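Local coordinates for protein ectonucleotide pyrophosphatase/phosphodiesterase family member 5 (Mus musculus, PDB 5VEO) that probably hydrolyses phosphodiester or pyrophosphate bonds of nucleotide-type substrates with a zinc-dependent active site, here engineered to be inactive and holding adenosine monophosphate, at residues E105-W110 / K131-F136; G117-A122 / A162-N167; N216-V221 / G342-K347. The protein carries 1 engineered substitution. All coordinates share one frame; numbering follows the deposited sequence.

Contact 1 of 3, residues E105-W110 / K131-F136; sequences EATPIW and KIHDSF
Residues 131-136, from the loop between strands 120-123 and 139-140, pack against residues 105-110, the lead-in and first turn of helix 109-115, joined by one direct hydrogen bond, a small apolar patch and a bridging water. His133 NE2 donates its N-H to Ala106 O over 2.9 Å, a bent bond of 142° at the hydrogen. The donor stands well above the carbonyl plane, while the oxygen lies at the edge of the imidazole, tilted about 20° from its plane. With chi1 at -58°, His133 CG sits beside its own backbone N, which carries the ring across to Ala106. Were His133 replaced by an alanine, the carbonyl of Ala106 would probably lose this donor and a gap would open beside Thr107. A type I' turn from Ile132 to Ser135, closed by Ile132 N to Ser135 O and Ser135 N to Ile132 O at 2.9 Å each, presents Ile132 and His133; Pro108 is the N-cap residue of helix 109-115. Pro108 and Ile132 reach toward each other tip to tip, CD of the proline 3.9 Å from CG2 of the isoleucine. Ile132 CD1 approaches Trp110 CZ2 at 4.3 Å, obliquely to the indole, one face of which is covered by Pro108 CB. A water in the indole plane accepts from Trp110 NE1 at 2.8 Å and donates to Ser135 O at 2.9 Å.

Contact 2 of 3, residues G117-A122 / A162-N167; sequences GHASGA and AKDPIN
The two segments pass at nearly a right angle, 86° between end-to-end directions, and come closest at Ala119 and Ile166, whose CA atoms are 4.5 Å apart. Ala119 O receives the backbone N-H of Asn167 at 3.1 Å and a CA-H...O contact from Ile166. One water accepts from Ala119 N and donates to Pro165 O, adding a second, indirect link. Asn167 folds its amide back over His118: with chi1 at 63°, CG lies between backbone N and carbonyl carbon, and ND2 rests over one face of the imidazole, 3.3 Å from His118 CG and offset toward the rim. Ring and amide planes are 30° apart. The other end of the amide, OD1, comes within 2.9 Å of Ala119 O; two acceptors cannot bond, and OD1 instead takes a hydrogen bond from Asn113. Ile166 fills the angle between the two segments. Its CG2 lies 4.0 Å from Ala119 CB and 3.5 Å from Ser120 C, and its CD1 reaches Gly121 N at 3.9 Å. A side chain on Gly121 would point at that methyl with little room. Trp159 and Phe160 of helix 149-160 also cover Ile166. This is the entry to two neighbouring parallel strands of the central sheet in the alkaline phosphatase-type alpha/beta fold: the loop after helix 149-160 leads into strand 168-173, while 120-123 starts directly beside it.

Contact 3 of 3, residues N216-V221 / G342-K347; sequences NVNLIV and GPAFRK
A type I beta turn, Gly342 to Phe345, closed by Phe345 N to Gly342 O at 3.0 Å, follows strand 338-341 and lies against the beginning of strand 218-222, its antiparallel neighbour in the central sheet. Asn218 holds the turn. Its OD1 accepts the backbone N-H of Ala344 at 2.9 Å, a fairly straight bond of 156° that arrives in the carbonyl plane on a lone pair. CG of Asn218 stands beside its own backbone N, anti to the carbonyl carbon (chi1 -65°), which aims the amide at the turn. The same oxygen lies 3.4 Å from Pro343 CD and 3.2 Å from Ala344 CB, so the carbonyl end is bedded among turn atoms. The amide nitrogen faces other partners: ND2 donates to Gln14 and to the backbone O of Lys15, both residues lying just ahead of strand 16-21, on the other flank of strand 218-222. One buried side chain thus ties a parallel lead-in to an antiparallel turn. In this mixed sheet of the alkaline phosphatase superfamily, the chain must turn after antiparallel 338-341 before strand 349-355. Gly342 suits the tight approach: a CB there would clash with Asn218 OD1, and with phi at 163° it would also run into the preceding carbonyl oxygen. The Pro343 ring lies alongside the chain before the strand, CG 3.9 Å from Asn216 CA and CD 3.7 Å from Val217 O. Deeper in, Phe345 crosses Ile220 at about a right angle; its CE1 is 4.0 Å from Ile220 CG1, which comes up obliquely, and its CZ 4.0 Å from Ile220 CD1. Leu362 of helix 359-366 touches Phe345, while Leu359 and Leu363 touch Ile220.

In the fold
Contacts 1 and 2 interlock along the chain, their segments alternating, and join through helix 109-115 and the strand that follows it: Trp110 CB packs 3.4 Å from Ser120 OG, with the contact centres about 16 Å apart. Contact 3 comes later in the chain. Its centre lies about 18 Å from that of contact 2, with nearest atoms about 6 Å apart; from contact 1 the centres are about 26 Å apart, the nearest atoms about 9 Å. Contacts 2 and 3 reach the same central sheet, through strands 120-123 and 218-222. Strand 218-222 leads on toward Asp224 and His225, zinc ligands with Asp22, which follows strand 16-21.

Contact 1 of 3, residues E105-W110 / K131-F136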
# COMPACT_ATOMS: atom_id res chain seq x y z
N GLU A 105 -12.30 12.11 -1.34
CA GLU A 105 -11.43 13.28 -1.30
C GLU A 105 -10.41 13.27 -2.43
O GLU A 105 -9.72 14.27 -2.63
CB GLU A 105 -10.74 13.38 0.07
CG GLU A 105 -11.79 13.45 1.16
CD GLU A 105 -11.27 13.52 2.57
OE1 GLU A 105 -12.13 13.65 3.47
OE2 GLU A 105 -10.05 13.47 2.79
N ALA A 106 -10.33 12.18 -3.19
CA ALA A 106 -9.46 12.08 -4.35
C ALA A 106 -10.19 11.31 -5.43
O ALA A 106 -11.32 10.84 -5.24
CB ALA A 106 -8.13 11.39 -4.00
N THR A 107 -9.54 11.19 -6.58
CA THR A 107 -10.07 10.45 -7.73
C THR A 107 -9.01 9.48 -8.22
O THR A 107 -7.95 9.93 -8.72
CB THR A 107 -10.47 11.42 -8.84
OG1 THR A 107 -11.53 12.25 -8.37
CG2 THR A 107 -10.93 10.65 -10.08
N PRO A 108 -9.23 8.17 -8.13
CA PRO A 108 -8.21 7.21 -8.59
C PRO A 108 -8.09 7.21 -10.11
O PRO A 108 -9.03 7.55 -10.84
CB PRO A 108 -8.72 5.87 -8.07
CG PRO A 108 -10.22 6.05 -8.01
CD PRO A 108 -10.41 7.47 -7.58
N ILE A 109 -6.92 6.78 -10.57
CA ILE A 109 -6.55 6.92 -11.97
C ILE A 109 -7.50 6.15 -12.90
O ILE A 109 -7.65 6.53 -14.07
CB ILE A 109 -5.09 6.50 -12.16
CG1 ILE A 109 -4.62 6.95 -13.55
CG2 ILE A 109 -4.90 5.00 -11.96
CD1 ILE A 109 -3.16 6.70 -13.81
N TRP A 110 -8.13 5.07 -12.45
CA TRP A 110 -9.02 4.37 -13.39
C TRP A 110 -10.20 5.25 -13.82
O TRP A 110 -10.66 5.14 -14.97
CB TRP A 110 -9.50 3.05 -12.80
CG TRP A 110 -10.11 3.03 -11.45
CD1 TRP A 110 -11.41 3.29 -11.13
CD2 TRP A 110 -9.47 2.65 -10.22
NE1 TRP A 110 -11.62 3.12 -9.79
CE2 TRP A 110 -10.44 2.74 -9.20
CE3 TRP A 110 -8.17 2.27 -9.89
CZ2 TRP A 110 -10.15 2.43 -7.88
CZ3 TRP A 110 -7.89 1.99 -8.56
CH2 TRP A 110 -8.86 2.07 -7.58
N LYS A 131 -17.56 1.97 -5.06
CA LYS A 131 -18.10 3.01 -5.92
C LYS A 131 -17.49 4.34 -5.49
O LYS A 131 -17.61 4.74 -4.33
CB LYS A 131 -19.62 3.05 -5.85
CG LYS A 131 -20.20 4.06 -6.79
CD LYS A 131 -21.73 4.10 -6.68
CE LYS A 131 -22.36 3.16 -7.67
NZ LYS A 131 -23.86 3.26 -7.71
N ILE A 132 -16.81 5.01 -6.41
CA ILE A 132 -16.11 6.26 -6.11
C ILE A 132 -16.53 7.28 -7.15
O ILE A 132 -16.36 7.05 -8.36
CB ILE A 132 -14.59 6.08 -6.09
CG1 ILE A 132 -14.19 5.00 -5.07
CG2 ILE A 132 -13.89 7.39 -5.77
CD1 ILE A 132 -12.70 4.58 -5.15
N HIS A 133 -17.07 8.41 -6.70
CA HIS A 133 -17.66 9.40 -7.61
C HIS A 133 -18.60 8.73 -8.62
O HIS A 133 -18.57 9.01 -9.81
CB HIS A 133 -16.56 10.19 -8.32
CG HIS A 133 -15.62 10.90 -7.40
ND1 HIS A 133 -16.04 11.84 -6.48
CD2 HIS A 133 -14.28 10.81 -7.26
CE1 HIS A 133 -15.00 12.29 -5.80
NE2 HIS A 133 -13.92 11.69 -6.26
N ASP A 134 -19.43 7.83 -8.11
CA ASP A 134 -20.43 7.09 -8.89
C ASP A 134 -19.81 6.19 -9.96
O ASP A 134 -20.50 5.81 -10.92
CB ASP A 134 -21.44 8.04 -9.55
CG ASP A 134 -22.42 8.62 -8.56
OD1 ASP A 134 -22.47 8.13 -7.41
OD2 ASP A 134 -23.16 9.55 -8.92
N SER A 135 -18.55 5.78 -9.81
CA SER A 135 -17.86 5.05 -10.87
C SER A 135 -17.08 3.88 -10.28
O SER A 135 -16.62 3.93 -9.14
CB SER A 135 -16.86 5.91 -11.64
OG SER A 135 -17.46 7.02 -12.26
N PHE A 136 -16.94 2.85 -11.10
CA PHE A 136 -16.09 1.69 -10.88
C PHE A 136 -15.10 1.61 -12.03
O PHE A 136 -15.31 2.22 -13.09
CB PHE A 136 -16.91 0.39 -10.86
CG PHE A 136 -17.84 0.25 -9.69
CD1 PHE A 136 -17.40 -0.30 -8.49
CD2 PHE A 136 -19.17 0.61 -9.80
CE1 PHE A 136 -18.27 -0.45 -7.42
CE2 PHE A 136 -20.04 0.46 -8.74
CZ PHE A 136 -19.60 -0.06 -7.55
O HOH W 1 -14.03 3.03 -8.28

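Contact 2 of 3, residues G117-A122 / A162-N167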
# COMPACT_ATOMS: atom_id res chain seq x y z
N GLY A 117 -11.89 8.03 -22.22
CA GLY A 117 -12.40 7.10 -23.21
C GLY A 117 -11.79 5.72 -23.21
O GLY A 117 -12.10 4.93 -24.11
N HIS A 118 -10.95 5.40 -22.22
CA HIS A 118 -10.32 4.09 -22.13
C HIS A 118 -11.07 3.21 -21.13
O HIS A 118 -12.02 3.64 -20.47
CB HIS A 118 -8.84 4.23 -21.73
CG HIS A 118 -8.08 5.24 -22.53
ND1 HIS A 118 -7.73 5.04 -23.85
CD2 HIS A 118 -7.59 6.46 -22.20
CE1 HIS A 118 -7.06 6.09 -24.29
NE2 HIS A 118 -6.97 6.97 -23.31
N ALA A 119 -10.65 1.95 -21.05
CA ALA A 119 -11.23 0.98 -20.12
C ALA A 119 -10.15 0.52 -19.16
O ALA A 119 -9.02 0.31 -19.57
CB ALA A 119 -11.80 -0.23 -20.86
N SER A 120 -10.51 0.36 -17.89
CA SER A 120 -9.60 -0.13 -16.86
C SER A 120 -10.13 -1.45 -16.32
O SER A 120 -11.33 -1.70 -16.32
CB SER A 120 -9.49 0.84 -15.68
OG SER A 120 -9.37 2.19 -16.07
N GLY A 121 -9.21 -2.27 -15.79
CA GLY A 121 -9.59 -3.52 -15.17
C GLY A 121 -8.85 -3.73 -13.86
O GLY A 121 -7.68 -3.36 -13.76
N ALA A 122 -9.51 -4.32 -12.88
CA ALA A 122 -8.91 -4.52 -11.56
C ALA A 122 -9.29 -5.88 -11.02
O ALA A 122 -10.48 -6.25 -11.00
CB ALA A 122 -9.36 -3.44 -10.59
N ALA A 162 -9.95 -8.34 -24.59
CA ALA A 162 -11.39 -8.40 -24.76
C ALA A 162 -11.83 -7.68 -26.03
O ALA A 162 -11.10 -6.88 -26.62
CB ALA A 162 -12.09 -7.77 -23.55
N LYS A 163 -13.08 -7.95 -26.42
CA LYS A 163 -13.68 -7.19 -27.50
C LYS A 163 -13.57 -5.69 -27.24
O LYS A 163 -13.26 -4.91 -28.15
CB LYS A 163 -15.14 -7.64 -27.65
CG LYS A 163 -15.82 -7.06 -28.83
CD LYS A 163 -17.26 -7.56 -28.96
CE LYS A 163 -18.13 -7.09 -27.84
NZ LYS A 163 -19.57 -7.38 -28.13
N ASP A 164 -13.77 -5.27 -25.98
CA ASP A 164 -13.57 -3.89 -25.54
C ASP A 164 -12.43 -3.92 -24.53
O ASP A 164 -12.66 -4.03 -23.32
CB ASP A 164 -14.81 -3.26 -24.90
CG ASP A 164 -14.53 -1.89 -24.27
OD1 ASP A 164 -13.50 -1.26 -24.61
OD2 ASP A 164 -15.33 -1.44 -23.42
N PRO A 165 -11.19 -3.85 -24.98
CA PRO A 165 -10.07 -4.17 -24.09
C PRO A 165 -9.61 -3.00 -23.23
O PRO A 165 -9.78 -1.82 -23.57
CB PRO A 165 -8.98 -4.58 -25.08
CG PRO A 165 -9.24 -3.74 -26.27
CD PRO A 165 -10.75 -3.65 -26.37
N ILE A 166 -8.99 -3.36 -22.11
CA ILE A 166 -8.43 -2.37 -21.20
C ILE A 166 -7.04 -1.96 -21.67
O ILE A 166 -6.31 -2.72 -22.32
CB ILE A 166 -8.37 -2.90 -19.75
CG1 ILE A 166 -7.41 -4.10 -19.62
CG2 ILE A 166 -9.77 -3.25 -19.27
CD1 ILE A 166 -7.12 -4.54 -18.16
N ASN A 167 -6.70 -0.72 -21.35
CA ASN A 167 -5.32 -0.27 -21.47
C ASN A 167 -4.61 -0.24 -20.14
O ASN A 167 -3.40 -0.05 -20.13
CB ASN A 167 -5.24 1.14 -22.06
CG ASN A 167 -5.90 2.19 -21.19
OD1 ASN A 167 -6.72 1.87 -20.36
ND2 ASN A 167 -5.54 3.45 -21.40
O HOH W 2 -12.98 1.97 -23.96
O HOH W 3 -8.90 0.85 -23.23

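Contact 3 of 3, residues N216-V221 / G342-K347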
# COMPACT_ATOMS: atom_id res chain seq x y z
N ASN A 216 4.02 -5.63 -25.48
CA ASN A 216 3.26 -4.41 -25.67
C ASN A 216 2.48 -3.97 -24.45
O ASN A 216 1.63 -3.06 -24.57
CB ASN A 216 2.28 -4.51 -26.86
CG ASN A 216 1.55 -5.81 -26.90
OD1 ASN A 216 0.41 -5.91 -26.45
ND2 ASN A 216 2.21 -6.82 -27.45
N VAL A 217 2.69 -4.59 -23.30
CA VAL A 217 2.15 -4.12 -22.03
C VAL A 217 3.34 -3.71 -21.19
O VAL A 217 4.33 -4.44 -21.13
CB VAL A 217 1.35 -5.21 -21.31
CG1 VAL A 217 1.03 -4.78 -19.86
CG2 VAL A 217 0.08 -5.54 -22.09
N ASN A 218 3.26 -2.54 -20.56
CA ASN A 218 4.26 -2.13 -19.58
C ASN A 218 3.85 -2.73 -18.24
O ASN A 218 2.84 -2.32 -17.66
CB ASN A 218 4.34 -0.61 -19.51
CG ASN A 218 4.86 -0.01 -20.81
OD1 ASN A 218 6.04 -0.12 -21.11
ND2 ASN A 218 3.96 0.57 -21.60
N LEU A 219 4.61 -3.73 -17.79
CA LEU A 219 4.35 -4.44 -16.54
C LEU A 219 5.14 -3.76 -15.42
O LEU A 219 6.36 -3.66 -15.49
CB LEU A 219 4.76 -5.90 -16.66
CG LEU A 219 4.76 -6.75 -15.40
CD1 LEU A 219 3.34 -6.83 -14.82
CD2 LEU A 219 5.30 -8.12 -15.68
N ILE A 220 4.44 -3.31 -14.39
CA ILE A 220 5.06 -2.65 -13.24
C ILE A 220 4.75 -3.53 -12.05
O ILE A 220 3.58 -3.79 -11.77
CB ILE A 220 4.53 -1.22 -13.05
CG1 ILE A 220 4.88 -0.36 -14.29
CG2 ILE A 220 5.05 -0.61 -11.74
CD1 ILE A 220 4.24 0.98 -14.31
N VAL A 221 5.79 -4.01 -11.37
CA VAL A 221 5.64 -4.91 -10.24
C VAL A 221 6.12 -4.17 -9.00
O VAL A 221 7.29 -3.78 -8.91
CB VAL A 221 6.42 -6.22 -10.42
CG1 VAL A 221 6.26 -7.13 -9.20
CG2 VAL A 221 5.97 -6.93 -11.70
N GLY A 342 8.77 -3.33 -20.19
CA GLY A 342 7.86 -3.10 -21.28
C GLY A 342 8.45 -2.20 -22.32
O GLY A 342 9.57 -1.69 -22.20
N PRO A 343 7.66 -1.94 -23.37
CA PRO A 343 8.19 -1.16 -24.49
C PRO A 343 8.55 0.26 -24.11
O PRO A 343 9.44 0.85 -24.74
CB PRO A 343 7.04 -1.21 -25.52
CG PRO A 343 5.84 -1.59 -24.74
CD PRO A 343 6.29 -2.43 -23.59
N ALA A 344 7.93 0.83 -23.08
CA ALA A 344 8.25 2.18 -22.64
C ALA A 344 9.42 2.24 -21.67
O ALA A 344 9.89 3.35 -21.37
CB ALA A 344 7.03 2.81 -21.97
N PHE A 345 9.91 1.11 -21.19
CA PHE A 345 10.92 1.08 -20.14
C PHE A 345 12.30 0.69 -20.67
O PHE A 345 12.43 -0.09 -21.61
CB PHE A 345 10.49 0.11 -19.04
CG PHE A 345 9.46 0.68 -18.12
CD1 PHE A 345 8.14 0.26 -18.17
CD2 PHE A 345 9.81 1.67 -17.21
CE1 PHE A 345 7.20 0.79 -17.31
CE2 PHE A 345 8.87 2.21 -16.36
CZ PHE A 345 7.55 1.77 -16.42
N ARG A 346 13.33 1.26 -20.04
CA ARG A 346 14.69 0.86 -20.36
C ARG A 346 14.92 -0.61 -20.00
O ARG A 346 14.10 -1.25 -19.34
CB ARG A 346 15.69 1.74 -19.62
CG ARG A 346 15.63 3.16 -20.11
CD ARG A 346 16.34 4.10 -19.17
NE ARG A 346 17.77 3.98 -19.27
CZ ARG A 346 18.63 4.83 -18.71
NH1 ARG A 346 18.18 5.87 -18.02
NH2 ARG A 346 19.94 4.65 -18.88
N LYS A 347 16.06 -1.13 -20.45
CA LYS A 347 16.41 -2.52 -20.23
C LYS A 347 17.71 -2.62 -19.44
O LYS A 347 18.70 -1.94 -19.77
CB LYS A 347 16.56 -3.26 -21.55
CG LYS A 347 15.27 -3.37 -22.33
CD LYS A 347 15.50 -4.14 -23.63
CE LYS A 347 14.85 -5.52 -23.64
NZ LYS A 347 15.79 -6.56 -23.10